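Local coordinates for protein putative SAM-dependent O-methyltranferase (Podospora anserina, PDB 4YMH) that probably transfers methyl groups from S-adenosylmethionine to oxygen atoms of its substrates, and binds the product S-adenosyl-L-homocysteine, at residues 96-100 against 101-105; 179-182 against 183-187; 223-226 against 227-230. One frame throughout, in Å; residues are numbered along the deposited sequence.

Contact 1: 96-100 against 101-105; sequences TLEYS and PKMIA. With SAH (S-adenosyl-L-homocysteine), chain E.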
ATOM      1  N   THR A  96     -16.644   4.810 -15.007  1.00 20.65           N
ATOM      2  CA  THR A  96     -17.106   4.158 -13.802  1.00 21.88           C
ATOM      3  C   THR A  96     -18.401   3.410 -14.086  1.00 26.28           C
ATOM      4  O   THR A  96     -19.287   3.912 -14.790  1.00 28.11           O
ATOM      5  CB  THR A  96     -17.254   5.173 -12.638  1.00 26.72           C
ATOM      6  OG1 THR A  96     -17.755   4.501 -11.475  1.00 26.20           O
ATOM      7  CG2 THR A  96     -18.165   6.338 -13.014  1.00 28.78           C
ATOM      8  N   LEU A  97     -18.482   2.179 -13.581  1.00 29.98           N
ATOM      9  CA  LEU A  97     -19.605   1.296 -13.887  1.00 27.93           C
ATOM     10  C   LEU A  97     -20.548   1.155 -12.700  1.00 32.67           C
ATOM     11  O   LEU A  97     -20.090   0.940 -11.577  1.00 27.16           O
ATOM     12  CB  LEU A  97     -19.106  -0.092 -14.296  1.00 26.11           C
ATOM     13  CG  LEU A  97     -18.089  -0.168 -15.430  1.00 29.95           C
ATOM     14  CD1 LEU A  97     -17.791  -1.621 -15.742  1.00 28.65           C
ATOM     15  CD2 LEU A  97     -18.619   0.555 -16.670  1.00 29.19           C
ATOM     16  N   GLU A  98     -21.857   1.245 -12.938  1.00 29.36           N
ATOM     17  CA  GLU A  98     -22.802   1.149 -11.821  1.00 28.84           C
ATOM     18  C   GLU A  98     -24.138   0.568 -12.267  1.00 30.37           C
ATOM     19  O   GLU A  98     -24.603   0.884 -13.361  1.00 33.70           O
ATOM     20  CB  GLU A  98     -23.009   2.535 -11.186  1.00 28.46           C
ATOM     21  CG  GLU A  98     -24.101   2.587 -10.122  1.00 30.36           C
ATOM     22  CD  GLU A  98     -23.813   1.701  -8.911  1.00 32.59           C
ATOM     23  OE1 GLU A  98     -22.689   1.776  -8.358  1.00 33.43           O
ATOM     24  OE2 GLU A  98     -24.717   0.929  -8.502  1.00 32.25           O
ATOM     25  N   TYR A  99     -24.791  -0.215 -11.436  1.00 30.55           N
ATOM     26  CA  TYR A  99     -26.088  -0.778 -11.814  1.00 35.82           C
ATOM     27  C   TYR A  99     -27.304  -0.296 -11.058  1.00 35.57           C
ATOM     28  O   TYR A  99     -28.387  -0.462 -11.501  1.00 38.31           O
ATOM     29  CB  TYR A  99     -26.053  -2.303 -11.833  1.00 45.24           C
ATOM     30  CG  TYR A  99     -26.329  -2.985 -10.541  1.00 58.14           C
ATOM     31  CD1 TYR A  99     -27.019  -4.181 -10.508  1.00 68.60           C
ATOM     32  CD2 TYR A  99     -25.865  -2.483  -9.356  1.00 60.86           C
ATOM     33  CE1 TYR A  99     -27.232  -4.842  -9.326  1.00 75.87           C
ATOM     34  CE2 TYR A  99     -26.093  -3.125  -8.169  1.00 66.39           C
ATOM     35  CZ  TYR A  99     -26.773  -4.298  -8.151  1.00 74.85           C
ATOM     36  OH  TYR A  99     -27.001  -4.960  -6.961  1.00 80.00           O
ATOM     37  N   SER A 100     -27.112   0.300  -9.920  1.00 33.88           N
ATOM     38  CA  SER A 100     -28.271   0.729  -9.129  1.00 36.37           C
ATOM     39  C   SER A 100     -28.849   2.067  -9.597  1.00 34.03           C
ATOM     40  O   SER A 100     -28.163   3.083  -9.534  1.00 32.67           O
ATOM     41  CB  SER A 100     -27.895   0.836  -7.649  1.00 38.16           C
ATOM     42  OG  SER A 100     -28.859   1.592  -6.938  1.00 41.60           O
ATOM     43  N   PRO A 101     -30.121   2.068 -10.039  1.00 36.18           N
ATOM     44  CA  PRO A 101     -30.792   3.294 -10.498  1.00 40.82           C
ATOM     45  C   PRO A 101     -30.668   4.442  -9.492  1.00 43.03           C
ATOM     46  O   PRO A 101     -30.311   5.568  -9.855  1.00 42.00           O
ATOM     47  CB  PRO A 101     -32.250   2.860 -10.643  1.00 41.73           C
ATOM     48  CG  PRO A 101     -32.177   1.399 -10.920  1.00 42.45           C
ATOM     49  CD  PRO A 101     -30.999   0.890 -10.134  1.00 39.31           C
ATOM     50  N   LYS A 102     -30.955   4.140  -8.230  1.00 44.01           N
ATOM     51  CA  LYS A 102     -30.818   5.099  -7.141  1.00 42.60           C
ATOM     52  C   LYS A 102     -29.414   5.731  -7.093  1.00 38.04           C
ATOM     53  O   LYS A 102     -29.269   6.970  -7.018  1.00 37.48           O
ATOM     54  CB  LYS A 102     -31.153   4.403  -5.823  1.00 45.27           C
ATOM     55  CG  LYS A 102     -30.759   5.134  -4.561  1.00 51.79           C
ATOM     56  CD  LYS A 102     -31.162   4.327  -3.328  1.00 60.02           C
ATOM     57  CE  LYS A 102     -30.567   2.918  -3.371  1.00 64.15           C
ATOM     58  NZ  LYS A 102     -30.957   2.084  -2.189  1.00 67.72           N
ATOM     59  N   MET A 103     -28.384   4.893  -7.177  1.00 33.50           N
ATOM     60  CA  MET A 103     -27.008   5.395  -7.059  1.00 35.42           C
ATOM     61  C   MET A 103     -26.544   6.080  -8.340  1.00 35.53           C
ATOM     62  O   MET A 103     -25.745   7.000  -8.290  1.00 31.91           O
ATOM     63  CB  MET A 103     -26.035   4.274  -6.677  1.00 35.87           C
ATOM     64  CG  MET A 103     -26.319   3.652  -5.309  1.00 38.88           C
ATOM     65  SD  MET A 103     -27.026   4.790  -4.078  1.00 39.81           S
ATOM     66  CE  MET A 103     -25.655   5.925  -3.783  1.00 36.14           C
ATOM     67  N   ILE A 104     -27.064   5.640  -9.481  1.00 37.78           N
ATOM     68  CA  ILE A 104     -26.800   6.304 -10.752  1.00 34.10           C
ATOM     69  C   ILE A 104     -27.343   7.746 -10.745  1.00 33.51           C
ATOM     70  O   ILE A 104     -26.634   8.684 -11.114  1.00 33.44           O
ATOM     71  CB  ILE A 104     -27.425   5.510 -11.921  1.00 36.71           C
ATOM     72  CG1 ILE A 104     -26.602   4.243 -12.201  1.00 35.14           C
ATOM     73  CG2 ILE A 104     -27.533   6.380 -13.178  1.00 39.61           C
ATOM     74  CD1 ILE A 104     -27.331   3.232 -13.048  1.00 37.18           C
ATOM     75  N   ALA A 105     -28.587   7.912 -10.306  1.00 33.56           N
ATOM     76  CA  ALA A 105     -29.178   9.244 -10.180  1.00 38.48           C
ATOM     77  C   ALA A 105     -28.352  10.113  -9.227  1.00 38.07           C
ATOM     78  O   ALA A 105     -27.983  11.261  -9.564  1.00 36.39           O
ATOM     79  CB  ALA A 105     -30.614   9.151  -9.705  1.00 37.52           C
TER
HETATM   80  N   SAH E1001     -16.575   2.854  -4.936  1.00 31.95           N
HETATM   81  CA  SAH E1001     -17.485   3.487  -4.023  1.00 35.69           C
HETATM   82  CB  SAH E1001     -18.360   2.465  -3.303  1.00 32.83           C
HETATM   83  CG  SAH E1001     -18.880   1.289  -4.123  1.00 29.14           C
HETATM   84  SD  SAH E1001     -20.005   0.324  -3.185  1.00 31.51           S
HETATM   85  C   SAH E1001     -16.745   4.297  -2.991  1.00 35.76           C
HETATM   86  O   SAH E1001     -17.318   5.180  -2.398  1.00 30.25           O
HETATM   87  OXT SAH E1001     -15.573   4.039  -2.764  1.00 36.11           O
HETATM   88  C5' SAH E1001     -20.378  -0.860  -4.413  1.00 30.17           C
HETATM   89  C4' SAH E1001     -21.262  -0.347  -5.539  1.00 30.11           C
HETATM   90  O4' SAH E1001     -21.333  -1.324  -6.561  1.00 33.68           O
HETATM   91  C3' SAH E1001     -22.688  -0.110  -5.104  1.00 32.92           C
HETATM   92  O3' SAH E1001     -23.105   1.193  -5.436  1.00 33.00           O
HETATM   93  C2' SAH E1001     -23.493  -1.128  -5.869  1.00 31.31           C
HETATM   94  O2' SAH E1001     -24.785  -0.707  -6.170  1.00 28.94           O
HETATM   95  C1' SAH E1001     -22.637  -1.411  -7.079  1.00 32.84           C
HETATM   96  N9  SAH E1001     -22.850  -2.747  -7.654  1.00 33.36           N
HETATM   97  C8  SAH E1001     -23.094  -3.877  -7.016  1.00 32.96           C
HETATM   98  N7  SAH E1001     -23.221  -4.881  -7.865  1.00 28.91           N
HETATM   99  C5  SAH E1001     -23.050  -4.398  -9.071  1.00 30.80           C
HETATM  100  C6  SAH E1001     -23.042  -4.927 -10.433  1.00 30.09           C
HETATM  101  N6  SAH E1001     -23.264  -6.210 -10.614  1.00 32.24           N
HETATM  102  N1  SAH E1001     -22.806  -4.100 -11.448  1.00 29.65           N
HETATM  103  C2  SAH E1001     -22.572  -2.812 -11.225  1.00 29.99           C
HETATM  104  N3  SAH E1001     -22.555  -2.259 -10.027  1.00 28.46           N
HETATM  105  C4  SAH E1001     -22.784  -2.992  -8.931  1.00 31.11           C

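Contact 2: 179-182 against 183-187; sequences LTIG and PDCAP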
ATOM      1  N   LEU A 179     -13.669 -11.732   7.511  1.00 18.16           N
ATOM      2  CA  LEU A 179     -14.377 -13.000   7.355  1.00 17.93           C
ATOM      3  C   LEU A 179     -13.941 -13.797   6.123  1.00 18.97           C
ATOM      4  O   LEU A 179     -14.211 -15.010   6.038  1.00 19.41           O
ATOM      5  CB  LEU A 179     -15.894 -12.756   7.324  1.00 17.65           C
ATOM      6  CG  LEU A 179     -16.476 -12.082   8.577  1.00 17.25           C
ATOM      7  CD1 LEU A 179     -18.018 -12.078   8.520  1.00 16.95           C
ATOM      8  CD2 LEU A 179     -15.994 -12.757   9.851  1.00 18.20           C
ATOM      9  N   THR A 180     -13.245 -13.149   5.190  1.00 18.56           N
ATOM     10  CA  THR A 180     -12.619 -13.877   4.079  1.00 17.62           C
ATOM     11  C   THR A 180     -11.620 -14.905   4.603  1.00 17.23           C
ATOM     12  O   THR A 180     -11.506 -16.024   4.082  1.00 18.96           O
ATOM     13  CB  THR A 180     -11.895 -12.909   3.103  1.00 17.82           C
ATOM     14  OG1 THR A 180     -12.867 -12.091   2.445  1.00 17.46           O
ATOM     15  CG2 THR A 180     -11.098 -13.681   2.062  1.00 15.93           C
ATOM     16  N   ILE A 181     -10.904 -14.536   5.657  1.00 14.46           N
ATOM     17  CA  ILE A 181      -9.895 -15.424   6.225  1.00 15.20           C
ATOM     18  C   ILE A 181     -10.562 -16.566   7.017  1.00 19.65           C
ATOM     19  O   ILE A 181     -10.169 -17.727   6.925  1.00 17.62           O
ATOM     20  CB  ILE A 181      -8.894 -14.641   7.118  1.00 19.76           C
ATOM     21  CG1 ILE A 181      -8.157 -13.582   6.297  1.00 17.95           C
ATOM     22  CG2 ILE A 181      -7.869 -15.606   7.743  1.00 18.58           C
ATOM     23  CD1 ILE A 181      -8.906 -12.237   6.156  1.00 17.80           C
ATOM     24  N   GLY A 182     -11.597 -16.247   7.775  1.00 15.25           N
ATOM     25  CA  GLY A 182     -12.350 -17.284   8.484  1.00 17.53           C
ATOM     26  C   GLY A 182     -13.532 -16.663   9.180  1.00 15.94           C
ATOM     27  O   GLY A 182     -13.504 -15.477   9.501  1.00 16.20           O
ATOM     28  N   PRO A 183     -14.589 -17.450   9.426  1.00 18.57           N
ATOM     29  CA  PRO A 183     -15.795 -16.855   9.999  1.00 21.32           C
ATOM     30  C   PRO A 183     -15.598 -16.362  11.429  1.00 24.07           C
ATOM     31  O   PRO A 183     -16.435 -15.574  11.889  1.00 21.16           O
ATOM     32  CB  PRO A 183     -16.811 -18.009   9.951  1.00 18.55           C
ATOM     33  CG  PRO A 183     -15.963 -19.239   9.976  1.00 21.65           C
ATOM     34  CD  PRO A 183     -14.759 -18.887   9.147  1.00 19.86           C
ATOM     35  N   ASP A 184     -14.529 -16.807  12.100  1.00 19.80           N
ATOM     36  CA  ASP A 184     -14.237 -16.392  13.475  1.00 22.53           C
ATOM     37  C   ASP A 184     -13.248 -15.222  13.572  1.00 21.57           C
ATOM     38  O   ASP A 184     -12.787 -14.888  14.660  1.00 18.24           O
ATOM     39  CB  ASP A 184     -13.696 -17.574  14.292  1.00 22.63           C
ATOM     40  CG  ASP A 184     -12.392 -18.144  13.743  1.00 24.32           C
ATOM     41  OD1 ASP A 184     -12.187 -18.155  12.508  1.00 25.37           O
ATOM     42  OD2 ASP A 184     -11.574 -18.614  14.563  1.00 24.44           O
ATOM     43  N   CYS A 185     -12.968 -14.563  12.454  1.00 20.30           N
ATOM     44  CA  CYS A 185     -11.907 -13.561  12.446  1.00 18.56           C
ATOM     45  C   CYS A 185     -12.392 -12.118  12.656  1.00 22.84           C
ATOM     46  O   CYS A 185     -11.600 -11.182  12.546  1.00 22.90           O
ATOM     47  CB  CYS A 185     -11.119 -13.662  11.135  1.00 20.01           C
ATOM     48  SG  CYS A 185     -10.069 -15.146  11.029  1.00 22.05           S
ATOM     49  N   ALA A 186     -13.673 -11.939  12.975  1.00 22.61           N
ATOM     50  CA  ALA A 186     -14.186 -10.600  13.252  1.00 21.44           C
ATOM     51  C   ALA A 186     -15.236 -10.603  14.353  1.00 23.53           C
ATOM     52  O   ALA A 186     -16.395 -10.288  14.091  1.00 22.99           O
ATOM     53  CB  ALA A 186     -14.764  -9.984  11.980  1.00 21.18           C
ATOM     54  N   PRO A 187     -14.834 -10.945  15.594  1.00 22.76           N
ATOM     55  CA  PRO A 187     -15.822 -11.120  16.666  1.00 25.05           C
ATOM     56  C   PRO A 187     -16.495  -9.806  17.051  1.00 25.17           C
ATOM     57  O   PRO A 187     -17.595  -9.840  17.599  1.00 23.71           O
ATOM     58  CB  PRO A 187     -14.999 -11.706  17.826  1.00 26.04           C
ATOM     59  CG  PRO A 187     -13.587 -11.344  17.527  1.00 29.91           C
ATOM     60  CD  PRO A 187     -13.462 -11.267  16.030  1.00 24.45           C
TER

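Contact 3: 223-226 against 227-230; sequences PVFD and GVTQ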
ATOM      1  N   PRO A 223      -2.492  -6.037   3.481  1.00 18.75           N
ATOM      2  CA  PRO A 223      -3.340  -5.959   4.676  1.00 17.55           C
ATOM      3  C   PRO A 223      -3.521  -4.506   5.128  1.00 20.53           C
ATOM      4  O   PRO A 223      -3.065  -4.107   6.211  1.00 19.25           O
ATOM      5  CB  PRO A 223      -2.569  -6.781   5.715  1.00 17.97           C
ATOM      6  CG  PRO A 223      -1.121  -6.551   5.332  1.00 16.46           C
ATOM      7  CD  PRO A 223      -1.106  -6.436   3.808  1.00 21.82           C
ATOM      8  N   VAL A 224      -4.170  -3.725   4.268  1.00 15.30           N
ATOM      9  CA  VAL A 224      -4.451  -2.318   4.548  1.00 17.48           C
ATOM     10  C   VAL A 224      -5.957  -2.094   4.319  1.00 15.03           C
ATOM     11  O   VAL A 224      -6.558  -2.763   3.491  1.00 17.03           O
ATOM     12  CB  VAL A 224      -3.579  -1.386   3.647  1.00 14.96           C
ATOM     13  CG1 VAL A 224      -4.055  -1.416   2.197  1.00 15.12           C
ATOM     14  CG2 VAL A 224      -3.486   0.056   4.205  1.00 16.90           C
ATOM     15  N   PHE A 225      -6.552  -1.166   5.065  1.00 15.55           N
ATOM     16  CA  PHE A 225      -7.986  -0.880   4.965  1.00 19.80           C
ATOM     17  C   PHE A 225      -8.769  -2.184   5.183  1.00 20.15           C
ATOM     18  O   PHE A 225      -8.524  -2.881   6.158  1.00 20.13           O
ATOM     19  CB  PHE A 225      -8.304  -0.215   3.619  1.00 16.29           C
ATOM     20  CG  PHE A 225      -7.509   1.055   3.369  1.00 18.28           C
ATOM     21  CD1 PHE A 225      -7.429   2.035   4.343  1.00 21.90           C
ATOM     22  CD2 PHE A 225      -6.843   1.265   2.170  1.00 15.72           C
ATOM     23  CE1 PHE A 225      -6.712   3.209   4.128  1.00 22.47           C
ATOM     24  CE2 PHE A 225      -6.125   2.442   1.954  1.00 18.97           C
ATOM     25  CZ  PHE A 225      -6.058   3.408   2.942  1.00 17.07           C
ATOM     26  N   ASP A 226      -9.685  -2.524   4.282  1.00 16.45           N
ATOM     27  CA  ASP A 226     -10.467  -3.760   4.429  1.00 18.06           C
ATOM     28  C   ASP A 226      -9.882  -4.847   3.514  1.00 20.07           C
ATOM     29  O   ASP A 226     -10.583  -5.735   3.039  1.00 20.02           O
ATOM     30  CB  ASP A 226     -11.952  -3.492   4.117  1.00 17.09           C
ATOM     31  CG  ASP A 226     -12.874  -4.663   4.497  1.00 23.76           C
ATOM     32  OD1 ASP A 226     -12.523  -5.475   5.383  1.00 20.98           O
ATOM     33  OD2 ASP A 226     -13.969  -4.756   3.894  1.00 24.21           O
ATOM     34  N   GLY A 227      -8.572  -4.769   3.277  1.00 20.69           N
ATOM     35  CA  GLY A 227      -7.888  -5.723   2.417  1.00 14.71           C
ATOM     36  C   GLY A 227      -7.869  -5.216   0.986  1.00 18.90           C
ATOM     37  O   GLY A 227      -8.919  -5.007   0.389  1.00 20.64           O
ATOM     38  N   VAL A 228      -6.675  -5.019   0.432  1.00 17.30           N
ATOM     39  CA  VAL A 228      -6.573  -4.520  -0.938  1.00 15.19           C
ATOM     40  C   VAL A 228      -5.710  -5.450  -1.770  1.00 15.18           C
ATOM     41  O   VAL A 228      -4.523  -5.603  -1.496  1.00 16.34           O
ATOM     42  CB  VAL A 228      -5.977  -3.107  -0.984  1.00 14.02           C
ATOM     43  CG1 VAL A 228      -5.788  -2.644  -2.442  1.00 13.94           C
ATOM     44  CG2 VAL A 228      -6.861  -2.131  -0.177  1.00 12.98           C
ATOM     45  N   THR A 229      -6.304  -6.087  -2.770  1.00 14.75           N
ATOM     46  CA  THR A 229      -5.519  -6.927  -3.653  1.00 15.92           C
ATOM     47  C   THR A 229      -4.955  -6.105  -4.810  1.00 17.54           C
ATOM     48  O   THR A 229      -5.698  -5.476  -5.554  1.00 18.40           O
ATOM     49  CB  THR A 229      -6.333  -8.110  -4.201  1.00 21.69           C
ATOM     50  OG1 THR A 229      -6.866  -8.871  -3.099  1.00 21.78           O
ATOM     51  CG2 THR A 229      -5.436  -8.996  -5.028  1.00 20.73           C
ATOM     52  N   GLN A 230      -3.629  -6.103  -4.940  1.00 16.28           N
ATOM     53  CA  GLN A 230      -2.935  -5.473  -6.068  1.00 15.43           C
ATOM     54  C   GLN A 230      -2.634  -6.534  -7.109  1.00 17.62           C
ATOM     55  O   GLN A 230      -2.084  -7.594  -6.788  1.00 15.97           O
ATOM     56  CB  GLN A 230      -1.618  -4.809  -5.615  1.00 13.63           C
ATOM     57  CG  GLN A 230      -1.817  -3.751  -4.538  1.00 21.52           C
ATOM     58  CD  GLN A 230      -0.532  -3.053  -4.135  1.00 24.93           C
ATOM     59  OE1 GLN A 230       0.559  -3.421  -4.567  1.00 25.66           O
ATOM     60  NE2 GLN A 230      -0.664  -2.027  -3.313  1.00 24.35           N
TER
HETATM   61  O   HOH W   1     -10.372  -2.262   1.547  1.00 28.33           O

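Contact 1: 96-100 against 101-105
Glu98 and Ile104 meet through their aliphatic stems, Glu98 CG lying 3.6 Å from Ile104 CG1 where the two chains cross at a slant. With Glu98 CG anti to the backbone N (chi1 173°) and a bend at the next bond, the carboxylate is carried to the ribose of S-adenosyl-L-homocysteine. Each oxygen takes one hydroxyl: O3' of the ligand donates to Glu98 OE1 at 3.0 Å and O2' to Glu98 OE2 at 2.8 Å. OE2 also accepts Ser100 N at 2.9 Å through its anti lone pair, and OE1 is held by Tyr75 N, so the group can hardly turn. An acidic residue ending the second strand and gripping the ribose is a hallmark of class I methyltransferases, and here the chain passes through Tyr99 and Ser100 from strand 93-98 into helix 101-114 of a beta-alpha-beta unit. Replacing Glu98 by alanine removes the carboxylate, which would probably leave both ribose hydroxyls and Ser100 N without these acceptors. Tyr99 turns from the helix and lays one ring face over the adenine, with C5 of the ligand 3.3 Å above the plane of the Tyr99 ring, off toward its rim. Ser100 is the N-cap: its OG accepts a weak bond from Met103 N (3.3 Å), while its carbonyl O receives Ile104 N at 2.8 Å. Pro101 suits the first helical turn, having no N-H to satisfy.

Contact 2: 179-182 against 183-187
The chain reverses in a type I beta turn from Gly182 to Cys185, closed by the bond from Cys185 N to Gly182 O at 3.1 Å. Pro183 fits the second position, since its ring already fixes phi near the value such a turn needs. Gly182 enters fully extended, and a side chain there would come tight against Asp184 OD1, so glycine fits. Leu179 reaches across the turn with one branch: its CG lies anti to the carbonyl carbon (chi1 -60°), and the methyl CD2 ends 3.5 Å from Pro183 O and 3.7 Å from Ala186 CB. The small alanine methyl points back toward the leucine, so the two apolar ends close the inside of the bend. Cys185 also faces back; its SG meets Ile181 CG2 at 4.0 Å and lies alongside the Gly182 backbone, 3.8 Å from Gly182 N. A small, weakly polar thiol suits this buried spot between a branched side chain and a peptide. Asp184 starts away from the turn, but its carboxylate bends back over Gly182, with Asp184 OD1 3.9 Å from Gly182 C; OD2 forms a salt bridge with Arg15 of the second subunit, where Tyr19 of that subunit packs on Thr180 and Ile181. The whole bend belongs to the loop between strand 167-171 and helix 194-212: Leu179 rests on Trp197 and Asn198 of that helix, Thr180 on Leu204, and Ala186 O takes a bond from Arg194 at its start.

Contact 3: 223-226 against 227-230
Val228 meets the turn before it, its CB 4.1 Å from Val224 CG1. From there the CG2 branch, set beside the backbone N and anti to the carbonyl carbon, does most of the touching: it lies 3.7 Å from Val224 CG1, an equal distance from Val224 O, and 4.1 Å from Phe225 CD2, approaching that ring at its edge, close to its plane. A beta-branched valine suits both a strand and this corner, where its one methyl CG2 serves both Val224 and Phe225. The residues touched form a type II' beta turn from Val224 to Gly227, closed by Gly227 N donating to Val224 O at 2.9 Å, and the turn joins the antiparallel strands 217-222 and 228-233 of the Rossmann-like sheet in a hairpin. Phe225 holds the second position with a positive phi (55°), a backbone shape more often left to glycine; its large ring fills the place between Val224 CG2, over the centre of one face, Val228 and helix 51-64, where it meets the ring of Trp56. Gly227 also has a positive phi (91°), where any CB would be jammed against Asp226 O. A water accepts from Asp226 N at 2.8 Å and donates a weak bond to Gly227 O, bridging the two backbone groups. The Asp226 carboxylate turns away to Asn173 and Arg177, while Val224 packs on Val224 of the second subunit.

Along the chain the three contacts come in series, none nested in or crossing another, and each closes a short bend between consecutive residues. Contact 1 comes first, turning strand 93-98 into helix 101-114 beside the cofactor. Contact 2 follows within the loop that leads from strand 167-171 to helix 194-212, and contact 3 then turns strand 217-222 back into strand 228-233. Contacts 1 and 3 reach the same sheet from opposite sides of the chain's centre, about 16 Å apart at their nearest atoms. Contacts 2 and 3 lie closer, about 7 Å between nearest atoms, and both touch the second subunit, joining this side of the fold to it.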